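Succinate dehydrogenase (Membrane anchor subunit) (Mycolicibacterium smegmatis, PDB 7D6V) serves as the membrane anchor subunit of succinate dehydrogenase Sdh1, holding an embedded Rieske-type iron-sulfur cluster and probably passing electrons from succinate oxidation to quinone. Local coordinates at residues S179-L192 with Y257-F271. Residues are numbered along the deposited sequence; the frame is centred on the assembly and turned at random.
Sequences SPSGFGFGLGNVIL and YIMLVASGTISDLRF
Tyr257 swings its ring toward Ile191 by setting CG anti to the backbone N (chi1 -177°), while Ile191 turns CG1 the other way, opposite its carbonyl carbon (chi1 -58°), and lays CD1 over the ring. Ile191 CD1 sits 3.6 Å from the Tyr257 ring centroid, a CH-pi contact made nearly along the ring normal; Val261 CG2 covers the opposite face, leaving the phenol sandwiched. The next residue on each helix repeats the approach with methyls alone, Leu192 CD2 meeting Ile258 CD1. These pairs bridge two membrane-anchor helices, 188-204 and 240-264, whose short segments run roughly antiparallel, their axes 11.4 Å apart at the closest. Beyond the helices the contact passes to loops: the chain leading into helix 188-204 is met by the C-terminal tail that follows helix 240-264, and none of the residues involved belongs to the pocket of the iron-sulfur cluster, the lipid or the ubiquinone. Phe185 O takes two backbone donors in its carbonyl plane, Arg270 N at 2.6 Å and Phe271 N at 3.3 Å. The next carbonyl, Gly186 O, accepts Ser267 OG at 3.1 Å, and Gly186 has no side chain to obstruct Leu269 CD2, 3.5 Å from Gly186 CA. The Arg270 chain bends and rests NH2 over one face of the Phe185 ring, its guanidinium steeply inclined to that ring; the cation-pi attraction is at most weak. Leu187 CB covers a guanidinium face. At the next residue of the tail, the edge of Phe183 points at the face of the Phe271 ring in a T-shaped pair, and Ser179 OG donates to Phe271 O.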
# COMPACT_ATOMS: atom_id res chain seq x y z
N SER C 179 46.50 -6.32 -41.53
CA SER C 179 46.66 -7.23 -42.65
C SER C 179 48.13 -7.25 -43.02
O SER C 179 48.87 -6.32 -42.67
CB SER C 179 45.80 -6.79 -43.85
OG SER C 179 45.61 -7.84 -44.78
N PRO C 180 48.59 -8.28 -43.73
CA PRO C 180 49.99 -8.27 -44.19
C PRO C 180 50.31 -7.15 -45.17
O PRO C 180 51.42 -7.09 -45.70
CB PRO C 180 50.17 -9.65 -44.84
CG PRO C 180 48.99 -10.45 -44.49
CD PRO C 180 47.97 -9.61 -43.80
N SER C 181 49.34 -6.27 -45.44
CA SER C 181 49.55 -5.10 -46.28
C SER C 181 48.98 -3.84 -45.63
O SER C 181 48.46 -2.96 -46.31
CB SER C 181 48.94 -5.30 -47.67
OG SER C 181 47.53 -5.46 -47.59
N GLY C 182 49.06 -3.76 -44.30
CA GLY C 182 48.63 -2.56 -43.60
C GLY C 182 47.31 -2.70 -42.88
O GLY C 182 47.23 -3.36 -41.84
N PHE C 183 46.27 -2.08 -43.42
CA PHE C 183 44.95 -2.14 -42.81
C PHE C 183 44.21 -3.40 -43.24
O PHE C 183 44.38 -3.90 -44.36
CB PHE C 183 44.15 -0.89 -43.18
CG PHE C 183 42.81 -0.81 -42.52
CD1 PHE C 183 41.65 -0.95 -43.25
CD2 PHE C 183 42.71 -0.61 -41.15
CE1 PHE C 183 40.42 -0.87 -42.64
CE2 PHE C 183 41.48 -0.53 -40.54
CZ PHE C 183 40.34 -0.67 -41.29
N GLY C 184 43.39 -3.92 -42.34
CA GLY C 184 42.71 -5.18 -42.58
C GLY C 184 41.43 -5.28 -41.79
O GLY C 184 41.28 -4.68 -40.73
N PHE C 185 40.48 -6.05 -42.33
CA PHE C 185 39.17 -6.24 -41.73
C PHE C 185 38.72 -7.65 -42.08
O PHE C 185 38.58 -7.97 -43.26
CB PHE C 185 38.19 -5.19 -42.25
CG PHE C 185 36.86 -5.20 -41.57
CD1 PHE C 185 36.73 -5.59 -40.25
CD2 PHE C 185 35.73 -4.80 -42.26
CE1 PHE C 185 35.51 -5.58 -39.63
CE2 PHE C 185 34.50 -4.79 -41.64
CZ PHE C 185 34.39 -5.19 -40.33
N GLY C 186 38.55 -8.52 -41.08
CA GLY C 186 38.40 -9.93 -41.39
C GLY C 186 37.47 -10.80 -40.57
O GLY C 186 37.73 -12.00 -40.45
N LEU C 187 36.43 -10.23 -39.96
CA LEU C 187 35.45 -10.92 -39.14
C LEU C 187 36.01 -11.38 -37.80
O LEU C 187 35.27 -11.46 -36.81
CB LEU C 187 34.89 -12.15 -39.88
CG LEU C 187 33.85 -13.00 -39.15
CD1 LEU C 187 32.59 -12.21 -38.86
CD2 LEU C 187 33.55 -14.27 -39.91
N GLY C 188 37.33 -11.50 -37.70
CA GLY C 188 37.94 -11.59 -36.39
C GLY C 188 37.90 -10.25 -35.71
O GLY C 188 37.71 -10.15 -34.50
N ASN C 189 38.02 -9.18 -36.51
CA ASN C 189 37.79 -7.84 -36.01
C ASN C 189 36.36 -7.69 -35.51
O ASN C 189 36.13 -7.09 -34.46
CB ASN C 189 38.09 -6.83 -37.11
CG ASN C 189 39.55 -6.78 -37.48
OD1 ASN C 189 39.93 -7.05 -38.61
ND2 ASN C 189 40.39 -6.46 -36.51
N VAL C 190 35.39 -8.25 -36.24
CA VAL C 190 34.00 -8.13 -35.82
C VAL C 190 33.79 -8.83 -34.48
O VAL C 190 33.20 -8.27 -33.56
CB VAL C 190 33.07 -8.70 -36.91
CG1 VAL C 190 31.62 -8.52 -36.50
CG2 VAL C 190 33.34 -8.03 -38.24
N ILE C 191 34.28 -10.07 -34.36
CA ILE C 191 34.10 -10.82 -33.12
C ILE C 191 34.79 -10.11 -31.96
O ILE C 191 34.19 -9.92 -30.89
CB ILE C 191 34.60 -12.26 -33.29
CG1 ILE C 191 33.84 -12.94 -34.44
CG2 ILE C 191 34.41 -13.05 -32.01
CD1 ILE C 191 34.36 -14.29 -34.80
N LEU C 192 36.05 -9.71 -32.15
CA LEU C 192 36.79 -9.05 -31.08
C LEU C 192 36.14 -7.73 -30.67
O LEU C 192 36.03 -7.44 -29.47
CB LEU C 192 38.23 -8.80 -31.53
CG LEU C 192 39.21 -9.97 -31.48
CD1 LEU C 192 40.45 -9.66 -32.29
CD2 LEU C 192 39.59 -10.27 -30.04
N TYR C 257 36.95 -19.00 -31.73
CA TYR C 257 37.23 -18.58 -33.10
C TYR C 257 38.72 -18.30 -33.29
O TYR C 257 39.32 -18.72 -34.29
CB TYR C 257 36.40 -17.35 -33.47
CG TYR C 257 36.61 -16.91 -34.89
CD1 TYR C 257 35.86 -17.45 -35.92
CD2 TYR C 257 37.56 -15.95 -35.21
CE1 TYR C 257 36.06 -17.05 -37.23
CE2 TYR C 257 37.76 -15.55 -36.51
CZ TYR C 257 37.01 -16.10 -37.51
OH TYR C 257 37.20 -15.70 -38.81
N ILE C 258 39.33 -17.57 -32.35
CA ILE C 258 40.74 -17.24 -32.51
C ILE C 258 41.58 -18.50 -32.49
O ILE C 258 42.52 -18.64 -33.27
CB ILE C 258 41.18 -16.23 -31.43
CG1 ILE C 258 40.53 -14.88 -31.67
CG2 ILE C 258 42.69 -16.06 -31.45
CD1 ILE C 258 40.99 -13.80 -30.73
N MET C 259 41.25 -19.45 -31.60
CA MET C 259 41.95 -20.72 -31.57
C MET C 259 41.82 -21.47 -32.89
O MET C 259 42.79 -22.05 -33.39
CB MET C 259 41.42 -21.58 -30.43
CG MET C 259 42.12 -22.91 -30.28
SD MET C 259 41.44 -23.85 -28.90
CE MET C 259 39.85 -24.32 -29.58
N LEU C 260 40.62 -21.48 -33.47
CA LEU C 260 40.42 -22.16 -34.74
C LEU C 260 41.28 -21.55 -35.83
O LEU C 260 41.90 -22.26 -36.63
CB LEU C 260 38.95 -22.11 -35.14
CG LEU C 260 38.02 -23.10 -34.43
CD1 LEU C 260 36.59 -22.64 -34.58
CD2 LEU C 260 38.21 -24.47 -35.02
N VAL C 261 41.35 -20.22 -35.86
CA VAL C 261 42.14 -19.55 -36.90
C VAL C 261 43.64 -19.78 -36.68
O VAL C 261 44.39 -19.99 -37.63
CB VAL C 261 41.80 -18.06 -36.96
CG1 VAL C 261 42.63 -17.37 -38.02
CG2 VAL C 261 40.33 -17.88 -37.26
N ALA C 262 44.10 -19.75 -35.42
CA ALA C 262 45.52 -19.96 -35.17
C ALA C 262 45.93 -21.39 -35.51
O ALA C 262 46.96 -21.61 -36.15
CB ALA C 262 45.85 -19.64 -33.72
N SER C 263 45.14 -22.37 -35.08
CA SER C 263 45.45 -23.76 -35.41
C SER C 263 45.41 -23.96 -36.92
O SER C 263 46.44 -24.24 -37.54
CB SER C 263 44.46 -24.70 -34.73
OG SER C 263 44.57 -24.62 -33.32
N GLY C 264 44.23 -23.82 -37.51
CA GLY C 264 44.12 -23.66 -38.95
C GLY C 264 42.67 -23.63 -39.38
O GLY C 264 41.90 -24.55 -39.08
N THR C 265 42.31 -22.57 -40.10
CA THR C 265 41.02 -22.29 -40.70
C THR C 265 41.17 -20.94 -41.38
O THR C 265 42.04 -20.15 -41.01
CB THR C 265 39.88 -22.29 -39.66
OG1 THR C 265 39.77 -23.60 -39.08
CG2 THR C 265 38.54 -21.94 -40.26
N ILE C 266 40.31 -20.66 -42.36
CA ILE C 266 40.34 -19.37 -43.04
C ILE C 266 39.68 -18.33 -42.15
O ILE C 266 38.77 -18.62 -41.38
CB ILE C 266 39.67 -19.45 -44.42
CG1 ILE C 266 38.16 -19.70 -44.28
CG2 ILE C 266 40.32 -20.54 -45.26
CD1 ILE C 266 37.36 -19.29 -45.49
N SER C 267 40.16 -17.09 -42.25
CA SER C 267 39.64 -16.01 -41.41
C SER C 267 38.41 -15.34 -41.99
O SER C 267 37.72 -14.63 -41.25
CB SER C 267 40.72 -14.96 -41.18
OG SER C 267 40.21 -13.88 -40.42
N ASP C 268 38.11 -15.55 -43.27
CA ASP C 268 37.06 -14.81 -43.97
C ASP C 268 37.36 -13.31 -43.96
O ASP C 268 36.63 -12.50 -43.38
CB ASP C 268 35.67 -15.11 -43.38
CG ASP C 268 34.55 -14.66 -44.28
OD1 ASP C 268 34.05 -13.54 -44.10
OD2 ASP C 268 34.16 -15.44 -45.18
N LEU C 269 38.47 -12.96 -44.61
CA LEU C 269 38.92 -11.58 -44.66
C LEU C 269 38.05 -10.75 -45.59
O LEU C 269 37.43 -11.25 -46.53
CB LEU C 269 40.37 -11.51 -45.15
CG LEU C 269 41.54 -11.53 -44.16
CD1 LEU C 269 42.82 -11.38 -44.95
CD2 LEU C 269 41.43 -10.43 -43.12
N ARG C 270 37.99 -9.44 -45.31
CA ARG C 270 37.33 -8.47 -46.17
C ARG C 270 38.32 -7.58 -46.89
O ARG C 270 37.99 -7.06 -47.96
CB ARG C 270 36.37 -7.60 -45.35
CG ARG C 270 35.05 -8.26 -45.02
CD ARG C 270 35.24 -9.30 -43.93
NE ARG C 270 34.00 -9.94 -43.52
CZ ARG C 270 33.20 -9.47 -42.57
NH1 ARG C 270 32.09 -10.11 -42.25
NH2 ARG C 270 33.54 -8.36 -41.93
N PHE C 271 39.52 -7.40 -46.34
CA PHE C 271 40.64 -6.71 -46.98
C PHE C 271 41.79 -7.71 -47.01
O PHE C 271 42.60 -7.78 -46.08
CB PHE C 271 41.00 -5.44 -46.25
CG PHE C 271 39.95 -4.37 -46.34
CD1 PHE C 271 38.75 -4.50 -45.68
CD2 PHE C 271 40.17 -3.24 -47.11
CE1 PHE C 271 37.78 -3.53 -45.76
CE2 PHE C 271 39.20 -2.26 -47.20
CZ PHE C 271 38.01 -2.41 -46.53